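Local coordinates for protein hemoglobin subunit alpha (Isurus oxyrinchus, PDB 3MKB) that carries haem and, as one of the subunits of a four-chain haemoglobin, probably binds oxygen reversibly for transport in the blood, at residues A[13-18]-A[65-70]; A[28-33]-A[48-53]; A[97-102]-A[130-135]; A[104-109]-A[123-128]. One frame throughout, in Å; residues are numbered along the deposited sequence.

In the fold
The four contacts tie together the helices of a globin around one haem. Interaction 3, between 97-102 and 130-135, lines the pocket directly. Interaction 4 joins the same two helices further from the haem; the two centres lie about 10 Å apart, and Ser102 O meets Leu128 CD1 at 3.5 Å. Interaction 1 packs against both: Ala69 CB reaches Ile131 CD1 at 3.6 Å, and Ile13 CG1 lies 3.9 Å from Val124 CG2. Interaction 2 lies about 19 Å from interaction 1, centre to centre, without touching it. Its helix nevertheless meets helix 97-112: Leu32 CD1 is 3.6 Å from Met100 CB in interaction 3, and Leu32 N is 3.3 Å from Cys104 SG in interaction 4.

Interaction 1. Residues A[13-18]-A[65-70]; sequences IAKILA and AVVSAA
Ala14 and Val67 mark the nearest backbone approach, 5.1 Å from CA to CA, where two helical segments run nearly antiparallel at 152° with their axes 9.3 Å apart. Such closeness is possible because small residues face each other: CB of Ala14 meets CB of Ala70 at 3.8 Å, methyl against methyl. Val67 provides the knob of a knobs-into-holes contact, and the hole is formed by Ala14, Lys15, Leu17 and Ala18. Its two branches divide the work. With CG1 anti to the backbone N (chi1 167°), CG2 is turned in against the other helix, lying 3.7 Å from the carbonyl O of Ala14 and equally near CB of Leu17. This is the pairing of the first globin helix, A, with helix E, whose far side faces the haem; Ala65 touches the haem there. CG1 of Val67 is the methyl on the side of Lys15, whose bent chain crosses the valine at about a right angle and lays NZ 3.8 Å from that methyl. The ammonium group itself forms a long, weak ion pair with Glu71. A glycine in place of Val67 would probably leave the hole among Ala14, Leu17 and Ala18 unfilled and let the lysine chain swing more freely. Further along, CD1 of Leu17 lies 4.4 Å from CG1 of Val66, while the leucine side chain also packs on Tyr24 of helix 21-35.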
# COMPACT_ATOMS: atom_id res chain seq x y z
N ILE A 13 -8.87 0.38 26.36
CA ILE A 13 -8.68 1.44 25.34
C ILE A 13 -10.01 2.12 24.93
O ILE A 13 -10.07 3.36 24.86
CB ILE A 13 -7.88 0.96 24.07
CG1 ILE A 13 -6.49 0.36 24.41
CG2 ILE A 13 -7.73 2.08 22.98
CD1 ILE A 13 -5.46 1.31 24.87
N ALA A 14 -11.04 1.32 24.62
CA ALA A 14 -12.38 1.87 24.27
C ALA A 14 -12.93 2.82 25.32
O ALA A 14 -13.46 3.89 25.01
CB ALA A 14 -13.39 0.72 24.03
N LYS A 15 -12.77 2.46 26.58
CA LYS A 15 -13.23 3.30 27.66
C LYS A 15 -12.47 4.62 27.71
O LYS A 15 -13.05 5.66 27.99
CB LYS A 15 -13.20 2.54 29.00
CG LYS A 15 -14.41 1.58 29.26
CD LYS A 15 -15.12 0.98 28.00
CE LYS A 15 -16.27 1.88 27.52
NZ LYS A 15 -16.55 1.87 26.04
N ILE A 16 -11.18 4.60 27.40
CA ILE A 16 -10.45 5.85 27.45
C ILE A 16 -10.79 6.74 26.25
O ILE A 16 -10.92 7.96 26.43
CB ILE A 16 -8.90 5.73 27.83
CG1 ILE A 16 -7.94 5.96 26.67
CG2 ILE A 16 -8.57 4.49 28.62
CD1 ILE A 16 -7.32 7.31 26.79
N LEU A 17 -10.93 6.14 25.06
CA LEU A 17 -11.37 6.87 23.85
C LEU A 17 -12.75 7.53 24.08
O LEU A 17 -12.98 8.71 23.69
CB LEU A 17 -11.46 5.91 22.65
CG LEU A 17 -10.13 5.49 22.02
CD1 LEU A 17 -10.37 4.38 20.99
CD2 LEU A 17 -9.44 6.71 21.37
N ALA A 18 -13.64 6.77 24.71
CA ALA A 18 -15.03 7.22 24.97
C ALA A 18 -15.09 8.51 25.77
O ALA A 18 -16.01 9.30 25.59
CB ALA A 18 -15.79 6.15 25.67
N ALA A 65 -17.36 5.67 16.68
CA ALA A 65 -17.57 4.45 15.91
C ALA A 65 -16.55 3.34 16.21
O ALA A 65 -16.87 2.13 16.25
CB ALA A 65 -17.61 4.77 14.38
N VAL A 66 -15.29 3.73 16.40
CA VAL A 66 -14.31 2.76 16.82
C VAL A 66 -14.69 2.18 18.17
O VAL A 66 -14.58 0.95 18.36
CB VAL A 66 -12.84 3.32 16.85
CG1 VAL A 66 -11.90 2.28 17.49
CG2 VAL A 66 -12.40 3.58 15.43
N VAL A 67 -15.18 3.01 19.07
CA VAL A 67 -15.62 2.55 20.37
C VAL A 67 -16.72 1.52 20.25
O VAL A 67 -16.66 0.46 20.84
CB VAL A 67 -16.00 3.72 21.27
CG1 VAL A 67 -16.76 3.27 22.53
CG2 VAL A 67 -14.77 4.51 21.64
N SER A 68 -17.73 1.84 19.46
CA SER A 68 -18.78 0.87 19.14
C SER A 68 -18.35 -0.43 18.49
O SER A 68 -18.84 -1.50 18.88
CB SER A 68 -19.92 1.49 18.37
OG SER A 68 -20.63 2.30 19.28
N ALA A 69 -17.45 -0.35 17.50
CA ALA A 69 -16.83 -1.54 16.97
C ALA A 69 -16.21 -2.41 18.10
O ALA A 69 -16.35 -3.65 18.09
CB ALA A 69 -15.81 -1.22 15.87
N ALA A 70 -15.54 -1.74 19.04
CA ALA A 70 -14.95 -2.40 20.19
C ALA A 70 -16.05 -3.13 21.02
O ALA A 70 -15.82 -4.23 21.53
CB ALA A 70 -14.25 -1.39 21.04

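Interaction 2. Residues A[28-33]-A[48-53]; sequences ALARLF and YSAAGA
Phe33 and Tyr48 form a T-shaped aromatic pair, with centroids 5.4 Å apart and ring planes at 82°. The phenylalanine can be followed outward from its helix. CB stands beside the carbonyl of Tyr48, 4.1 Å from its O. At CG the ring begins, placed by a first torsion of -61° that sets it anti to the residue's own carbonyl carbon and turns it to the loop. CD2 is the busiest atom: the backbone O of Tyr48 lies in the ring plane at its edge, 3.4 Å away, while CD1 of Tyr48 comes down over one face toward the rim. CE2 stays under that same tyrosine carbon at 4.1 Å. Phe33 thus meets one residue in two ways, with the carbonyl at its edge and the tyrosine edge on its face. A leucine in its place would probably leave the Tyr48 edge without an aromatic face to meet. The tyrosine's far end is fixed separately, by a hydrogen bond of its OH to the backbone O of Phe43. One turn earlier, CB of Ala30 rests 3.6 Å from the backbone N of Ala50. A water donates to both Ala30 O and Tyr48 O, bridging helix and loop. Helix 21-35, the globin B helix, is thereby joined to the loop leading into helix 53-70; elsewhere Leu32 packs on Met100 of helix 97-112, and Ala30 on Pro114 of the beta subunit.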
# COMPACT_ATOMS: atom_id res chain seq x y z
N ALA A 28 -6.07 12.51 15.42
CA ALA A 28 -5.71 11.46 14.51
C ALA A 28 -5.92 11.98 13.08
O ALA A 28 -5.06 11.74 12.21
CB ALA A 28 -6.52 10.17 14.77
N LEU A 29 -7.03 12.68 12.84
CA LEU A 29 -7.30 13.18 11.47
C LEU A 29 -6.25 14.27 11.12
O LEU A 29 -5.80 14.35 9.97
CB LEU A 29 -8.73 13.74 11.34
CG LEU A 29 -9.91 12.75 11.27
CD1 LEU A 29 -11.21 13.52 11.67
CD2 LEU A 29 -10.02 12.04 9.85
N ALA A 30 -5.86 15.09 12.09
CA ALA A 30 -4.80 16.11 11.85
C ALA A 30 -3.46 15.44 11.44
O ALA A 30 -2.76 15.89 10.52
CB ALA A 30 -4.63 17.03 13.08
N ARG A 31 -3.12 14.35 12.12
CA ARG A 31 -2.01 13.48 11.69
C ARG A 31 -2.16 12.96 10.28
O ARG A 31 -1.23 13.11 9.50
CB ARG A 31 -1.77 12.32 12.67
CG ARG A 31 -1.44 12.76 14.11
CD ARG A 31 -0.97 11.55 15.00
NE ARG A 31 -0.80 12.09 16.34
CZ ARG A 31 0.22 12.84 16.73
NH1 ARG A 31 1.24 13.06 15.93
NH2 ARG A 31 0.24 13.34 17.95
N LEU A 32 -3.30 12.38 9.92
CA LEU A 32 -3.58 11.98 8.55
C LEU A 32 -3.26 13.08 7.52
O LEU A 32 -2.55 12.85 6.59
CB LEU A 32 -5.02 11.52 8.40
CG LEU A 32 -5.45 10.92 7.07
CD1 LEU A 32 -4.68 9.72 6.67
CD2 LEU A 32 -6.95 10.66 7.02
N PHE A 33 -3.81 14.25 7.74
CA PHE A 33 -3.73 15.36 6.78
C PHE A 33 -2.30 15.87 6.66
O PHE A 33 -1.85 16.26 5.56
CB PHE A 33 -4.69 16.52 7.15
CG PHE A 33 -6.16 16.12 7.17
CD1 PHE A 33 -6.68 15.27 6.19
CD2 PHE A 33 -7.02 16.64 8.14
CE1 PHE A 33 -8.04 14.90 6.17
CE2 PHE A 33 -8.39 16.24 8.16
CZ PHE A 33 -8.89 15.41 7.15
N TYR A 48 -7.30 22.29 8.78
CA TYR A 48 -7.05 20.85 8.78
C TYR A 48 -6.29 20.31 10.03
O TYR A 48 -5.88 19.13 10.08
CB TYR A 48 -6.28 20.43 7.52
CG TYR A 48 -7.06 20.57 6.24
CD1 TYR A 48 -7.89 19.55 5.77
CD2 TYR A 48 -7.00 21.75 5.53
CE1 TYR A 48 -8.63 19.72 4.61
CE2 TYR A 48 -7.73 21.93 4.37
CZ TYR A 48 -8.52 20.92 3.91
OH TYR A 48 -9.22 21.15 2.76
N SER A 49 -6.05 21.21 10.98
CA SER A 49 -5.48 20.92 12.31
C SER A 49 -6.59 20.41 13.27
O SER A 49 -7.78 20.49 12.93
CB SER A 49 -4.90 22.21 12.90
OG SER A 49 -5.95 22.93 13.55
N ALA A 50 -6.18 19.96 14.46
CA ALA A 50 -7.10 19.44 15.51
C ALA A 50 -7.99 20.52 16.09
O ALA A 50 -9.00 20.23 16.71
CB ALA A 50 -6.34 18.74 16.62
N ALA A 51 -7.60 21.77 15.86
CA ALA A 51 -8.36 22.95 16.23
C ALA A 51 -9.62 23.15 15.40
O ALA A 51 -10.57 23.77 15.88
CB ALA A 51 -7.44 24.21 16.09
N GLY A 52 -9.62 22.64 14.16
CA GLY A 52 -10.69 22.87 13.16
C GLY A 52 -12.04 22.34 13.61
O GLY A 52 -12.13 21.17 13.98
N ALA A 53 -13.10 23.17 13.58
CA ALA A 53 -14.46 22.70 14.00
C ALA A 53 -14.91 21.43 13.28
O ALA A 53 -15.45 20.48 13.91
CB ALA A 53 -15.54 23.82 13.85
O HOH W 1 -3.08 18.47 9.97

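Interaction 3. Residues A[97-102]-A[130-135]; sequences NFPMLS and AISSEL. With HEM (protoporphyrin IX containing Fe), chain E.
Phe98 and Leu135 meet at the inner margin of the haem pocket. CB of the leucine sits over the centre of the phenyl face, 4.0 Å from the centroid and only 8° off the ring normal, a CH-pi contact with the two side chains crossing at about a right angle. The phenyl edge is given to the porphyrin: CE1 of Phe98 comes within 3.7 Å of the haem bridge carbon CHC. Leu135 continues past the ring, placing CD2 3.4 Å from CAB of a haem side group, and Ile131 meets the outer carbon of that same group with CG2. From the other helix CD2 of Leu101 reaches CHC at 3.5 Å; its CG lies anti to the backbone N (chi1 -177°), which directs the branch at the haem. Behind this apolar shell the polar one begins. OG of Ser132 lies 3.4 Å from CB of Phe98, close to the base of the ring. Two waters each link OG of Ser132 with OG of Ser102. A weak hydrogen bond between Ser132 OG and the backbone O of Leu128 adds a further link within its own helix. Outward again, Phe98 also packs on Ser136 and Tyr139 near the chain's end. The helix segments themselves run at 156°, their axes 9.4 Å apart, which is the antiparallel G-H pairing whose apolar residues form one wall of the globin haem pocket.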
# COMPACT_ATOMS: atom_id res chain seq x y z
N ASN A 97 -7.22 4.73 2.09
CA ASN A 97 -7.12 5.76 3.14
C ASN A 97 -7.36 5.14 4.52
O ASN A 97 -6.84 5.64 5.51
CB ASN A 97 -8.16 6.87 2.95
CG ASN A 97 -7.90 7.72 1.69
OD1 ASN A 97 -8.49 7.50 0.60
ND2 ASN A 97 -6.97 8.69 1.85
N PHE A 98 -8.13 4.05 4.59
CA PHE A 98 -8.44 3.47 5.94
C PHE A 98 -7.18 3.05 6.69
O PHE A 98 -6.97 3.47 7.77
CB PHE A 98 -9.48 2.33 5.79
CG PHE A 98 -10.82 2.86 5.29
CD1 PHE A 98 -11.49 3.84 6.04
CD2 PHE A 98 -11.33 2.47 4.03
CE1 PHE A 98 -12.76 4.42 5.59
CE2 PHE A 98 -12.54 3.06 3.53
CZ PHE A 98 -13.26 4.04 4.29
N PRO A 99 -6.32 2.20 6.11
CA PRO A 99 -5.12 1.94 6.95
C PRO A 99 -4.20 3.12 7.22
O PRO A 99 -3.52 3.12 8.26
CB PRO A 99 -4.40 0.83 6.21
CG PRO A 99 -5.10 0.67 4.89
CD PRO A 99 -6.35 1.38 4.88
N MET A 100 -4.17 4.16 6.38
CA MET A 100 -3.44 5.42 6.83
C MET A 100 -4.07 6.02 8.09
O MET A 100 -3.37 6.40 9.05
CB MET A 100 -3.43 6.48 5.74
CG MET A 100 -2.62 6.18 4.46
SD MET A 100 -3.24 7.30 3.14
CE MET A 100 -1.86 7.28 2.00
N LEU A 101 -5.42 6.08 8.15
CA LEU A 101 -6.03 6.64 9.32
C LEU A 101 -5.75 5.78 10.56
O LEU A 101 -5.54 6.32 11.65
CB LEU A 101 -7.55 6.87 9.13
CG LEU A 101 -8.33 7.54 10.30
CD1 LEU A 101 -7.65 8.78 10.91
CD2 LEU A 101 -9.80 7.85 9.90
N SER A 102 -5.85 4.46 10.39
CA SER A 102 -5.53 3.54 11.47
C SER A 102 -4.17 3.83 12.15
O SER A 102 -4.05 3.88 13.37
CB SER A 102 -5.55 2.10 10.96
OG SER A 102 -6.87 1.78 10.55
N ALA A 130 -9.56 -4.97 11.29
CA ALA A 130 -10.92 -5.50 11.08
C ALA A 130 -11.92 -4.38 10.71
O ALA A 130 -12.82 -4.56 9.87
CB ALA A 130 -11.38 -6.22 12.35
N ILE A 131 -11.74 -3.20 11.28
CA ILE A 131 -12.59 -2.08 10.94
C ILE A 131 -12.30 -1.69 9.47
O ILE A 131 -13.23 -1.70 8.66
CB ILE A 131 -12.47 -0.89 11.93
CG1 ILE A 131 -12.97 -1.30 13.34
CG2 ILE A 131 -13.28 0.30 11.43
CD1 ILE A 131 -12.62 -0.30 14.42
N SER A 132 -11.03 -1.44 9.12
CA SER A 132 -10.65 -1.15 7.72
C SER A 132 -11.21 -2.16 6.76
O SER A 132 -11.71 -1.79 5.72
CB SER A 132 -9.13 -1.07 7.53
OG SER A 132 -8.72 0.08 8.21
N SER A 133 -11.15 -3.43 7.13
CA SER A 133 -11.67 -4.46 6.24
C SER A 133 -13.17 -4.27 5.96
O SER A 133 -13.62 -4.15 4.81
CB SER A 133 -11.40 -5.81 6.85
OG SER A 133 -11.93 -6.82 6.02
N GLU A 134 -13.95 -4.18 7.02
CA GLU A 134 -15.37 -3.95 6.86
C GLU A 134 -15.71 -2.65 6.10
O GLU A 134 -16.55 -2.67 5.21
CB GLU A 134 -16.08 -3.98 8.22
CG GLU A 134 -16.00 -5.29 9.03
CD GLU A 134 -16.46 -6.56 8.29
OE1 GLU A 134 -17.41 -6.49 7.46
OE2 GLU A 134 -15.87 -7.63 8.58
N LEU A 135 -15.07 -1.54 6.45
CA LEU A 135 -15.29 -0.27 5.76
C LEU A 135 -14.93 -0.30 4.26
O LEU A 135 -15.52 0.46 3.47
CB LEU A 135 -14.54 0.86 6.48
CG LEU A 135 -15.25 1.74 7.52
CD1 LEU A 135 -16.43 1.11 8.22
CD2 LEU A 135 -14.26 2.22 8.56
CHA HEM E . -18.52 10.98 7.69
CHB HEM E . -16.99 7.34 10.46
CHC HEM E . -12.73 7.13 8.04
CHD HEM E . -14.40 10.47 5.00
C1A HEM E . -18.51 9.99 8.65
C2A HEM E . -19.56 9.67 9.58
C3A HEM E . -19.17 8.63 10.35
C4A HEM E . -17.81 8.31 9.94
CMA HEM E . -19.96 7.89 11.50
CAA HEM E . -20.93 10.37 9.49
CBA HEM E . -21.63 9.34 8.54
CGA HEM E . -23.11 9.49 8.52
O1A HEM E . -23.58 10.64 8.82
O2A HEM E . -23.84 8.50 8.20
C1B HEM E . -15.73 6.96 10.02
C2B HEM E . -14.96 5.85 10.54
C3B HEM E . -13.78 5.82 9.90
C4B HEM E . -13.77 6.88 8.92
CMB HEM E . -15.38 4.87 11.67
CAB HEM E . -12.63 4.79 10.07
CBB HEM E . -12.39 4.04 11.16
C1C HEM E . -12.77 8.03 6.99
C2C HEM E . -11.68 8.30 6.04
C3C HEM E . -12.12 9.26 5.19
C4C HEM E . -13.50 9.60 5.58
CMC HEM E . -10.30 7.58 6.14
CAC HEM E . -11.28 9.85 4.02
CBC HEM E . -9.93 9.97 4.13
C1D HEM E . -15.62 10.93 5.51
C2D HEM E . -16.28 12.10 5.00
C3D HEM E . -17.51 12.34 5.82
C4D HEM E . -17.54 11.21 6.73
CMD HEM E . -15.79 13.02 3.85
CAD HEM E . -18.51 13.54 5.58
CBD HEM E . -18.34 14.75 6.55
CGD HEM E . -17.16 15.71 6.30
O1D HEM E . -16.90 16.19 5.14
O2D HEM E . -16.42 16.04 7.27
NA HEM E . -17.48 9.15 8.91
NB HEM E . -14.96 7.59 9.01
NC HEM E . -13.81 8.83 6.64
ND HEM E . -16.39 10.41 6.56
FE HEM E . -15.66 8.98 7.81
O HOH W 2 -9.54 1.50 11.03
O HOH W 3 -6.17 -0.49 9.19

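Interaction 4. Residues A[104-109]-A[123-128]; sequences CILVTL and AVDKLL
Leu106 meets Val124, Asp125 and Leu128 at the centre of this buried contact between the G and H helices of the globin fold, the two methyls of Leu106 assigned to different neighbours. The helical segments are antiparallel at 152°, with axes 10.6 Å apart, wide enough for long aliphatic chains to interleave. CD2 of Leu106 slides past Val124 in the opposite direction, touching CG1 at 3.8 Å, and in the same fashion passes CD1 of Leu128. CD1 of Leu106 instead meets Asp125, crossing it at about a right angle and lying 3.5 Å from OD1. Along the helix from this leucine the geometry changes. Leu109 and Val124 reach for one another tip to tip, CD1 to CG1 at 3.9 Å, whereas Leu128 comes obliquely across Ile105 and rests CD1 on its CB. A first torsion of -171° puts CG1 of Val124 anti to the backbone N, where the one methyl meets both Leu106 and Leu109. The acidic group of Asp125 is not left to hydrocarbon: OD2 forms a salt bridge with Arg140 of the second copy of this subunit, a pairing that would favour the ionised carboxylate and resembles the C-terminal arginine links known from other haemoglobins. Its side chain also packs on Val34 of the beta subunit. On the side of segment 104-109 turned from this contact, Cys104 O is gripped twice by Thr108, from opposite faces of the carbonyl plane: by the backbone N, and by OG1 at 2.9 Å.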
# COMPACT_ATOMS: atom_id res chain seq x y z
N CYS A 104 -2.44 6.60 12.10
CA CYS A 104 -2.60 7.88 12.76
C CYS A 104 -3.38 7.77 14.09
O CYS A 104 -3.05 8.46 15.00
CB CYS A 104 -3.31 8.91 11.83
SG CYS A 104 -2.23 9.35 10.51
N ILE A 105 -4.36 6.87 14.20
CA ILE A 105 -5.01 6.65 15.49
C ILE A 105 -4.03 6.01 16.46
O ILE A 105 -3.97 6.39 17.65
CB ILE A 105 -6.30 5.73 15.36
CG1 ILE A 105 -7.44 6.49 14.67
CG2 ILE A 105 -6.81 5.35 16.78
CD1 ILE A 105 -8.64 5.63 14.25
N LEU A 106 -3.24 5.06 15.97
CA LEU A 106 -2.30 4.34 16.84
C LEU A 106 -1.26 5.33 17.35
O LEU A 106 -0.91 5.32 18.52
CB LEU A 106 -1.60 3.23 16.09
CG LEU A 106 -2.55 2.04 15.74
CD1 LEU A 106 -1.73 1.09 14.89
CD2 LEU A 106 -3.09 1.34 17.02
N VAL A 107 -0.71 6.14 16.44
CA VAL A 107 0.26 7.17 16.88
C VAL A 107 -0.29 8.16 17.92
O VAL A 107 0.38 8.54 18.87
CB VAL A 107 0.89 7.89 15.69
CG1 VAL A 107 1.63 9.22 16.17
CG2 VAL A 107 1.73 6.89 14.90
N THR A 108 -1.53 8.61 17.73
CA THR A 108 -2.23 9.42 18.73
C THR A 108 -2.26 8.70 20.07
O THR A 108 -2.06 9.34 21.12
CB THR A 108 -3.69 9.75 18.27
OG1 THR A 108 -3.65 10.48 17.05
CG2 THR A 108 -4.52 10.49 19.34
N LEU A 109 -2.55 7.39 20.11
CA LEU A 109 -2.65 6.74 21.44
C LEU A 109 -1.27 6.70 22.09
O LEU A 109 -1.13 6.88 23.32
CB LEU A 109 -3.21 5.31 21.31
CG LEU A 109 -4.65 5.28 20.72
CD1 LEU A 109 -5.02 3.80 20.22
CD2 LEU A 109 -5.64 5.77 21.78
N ALA A 123 -3.01 -5.42 19.89
CA ALA A 123 -4.47 -5.56 20.10
C ALA A 123 -5.32 -4.52 19.36
O ALA A 123 -6.30 -4.87 18.65
CB ALA A 123 -4.77 -5.50 21.56
N VAL A 124 -4.95 -3.25 19.52
CA VAL A 124 -5.70 -2.16 18.87
C VAL A 124 -5.57 -2.23 17.36
O VAL A 124 -6.58 -2.13 16.64
CB VAL A 124 -5.28 -0.77 19.38
CG1 VAL A 124 -6.26 0.34 18.84
CG2 VAL A 124 -5.26 -0.78 20.88
N ASP A 125 -4.34 -2.38 16.86
CA ASP A 125 -4.12 -2.54 15.43
C ASP A 125 -4.95 -3.66 14.83
O ASP A 125 -5.45 -3.52 13.71
CB ASP A 125 -2.66 -2.78 15.09
CG ASP A 125 -2.35 -2.44 13.63
OD1 ASP A 125 -3.03 -1.57 13.05
OD2 ASP A 125 -1.35 -2.96 13.11
N LYS A 126 -5.15 -4.75 15.59
CA LYS A 126 -6.06 -5.80 15.12
C LYS A 126 -7.50 -5.35 15.01
O LYS A 126 -8.16 -5.67 14.01
CB LYS A 126 -5.98 -7.07 15.98
CG LYS A 126 -4.67 -7.77 15.79
CD LYS A 126 -4.50 -8.91 16.80
CE LYS A 126 -5.40 -10.08 16.41
NZ LYS A 126 -4.93 -11.35 17.06
N LEU A 127 -8.01 -4.67 16.02
CA LEU A 127 -9.31 -4.00 15.91
C LEU A 127 -9.38 -3.05 14.69
O LEU A 127 -10.29 -3.14 13.86
CB LEU A 127 -9.66 -3.26 17.21
CG LEU A 127 -10.97 -2.43 17.20
CD1 LEU A 127 -12.20 -3.31 16.92
CD2 LEU A 127 -11.14 -1.55 18.45
N LEU A 128 -8.43 -2.12 14.59
CA LEU A 128 -8.44 -1.21 13.40
C LEU A 128 -8.40 -1.90 12.02
O LEU A 128 -9.13 -1.47 11.10
CB LEU A 128 -7.36 -0.10 13.51
CG LEU A 128 -7.47 0.76 14.78
CD1 LEU A 128 -6.37 1.82 15.03
CD2 LEU A 128 -8.84 1.45 14.83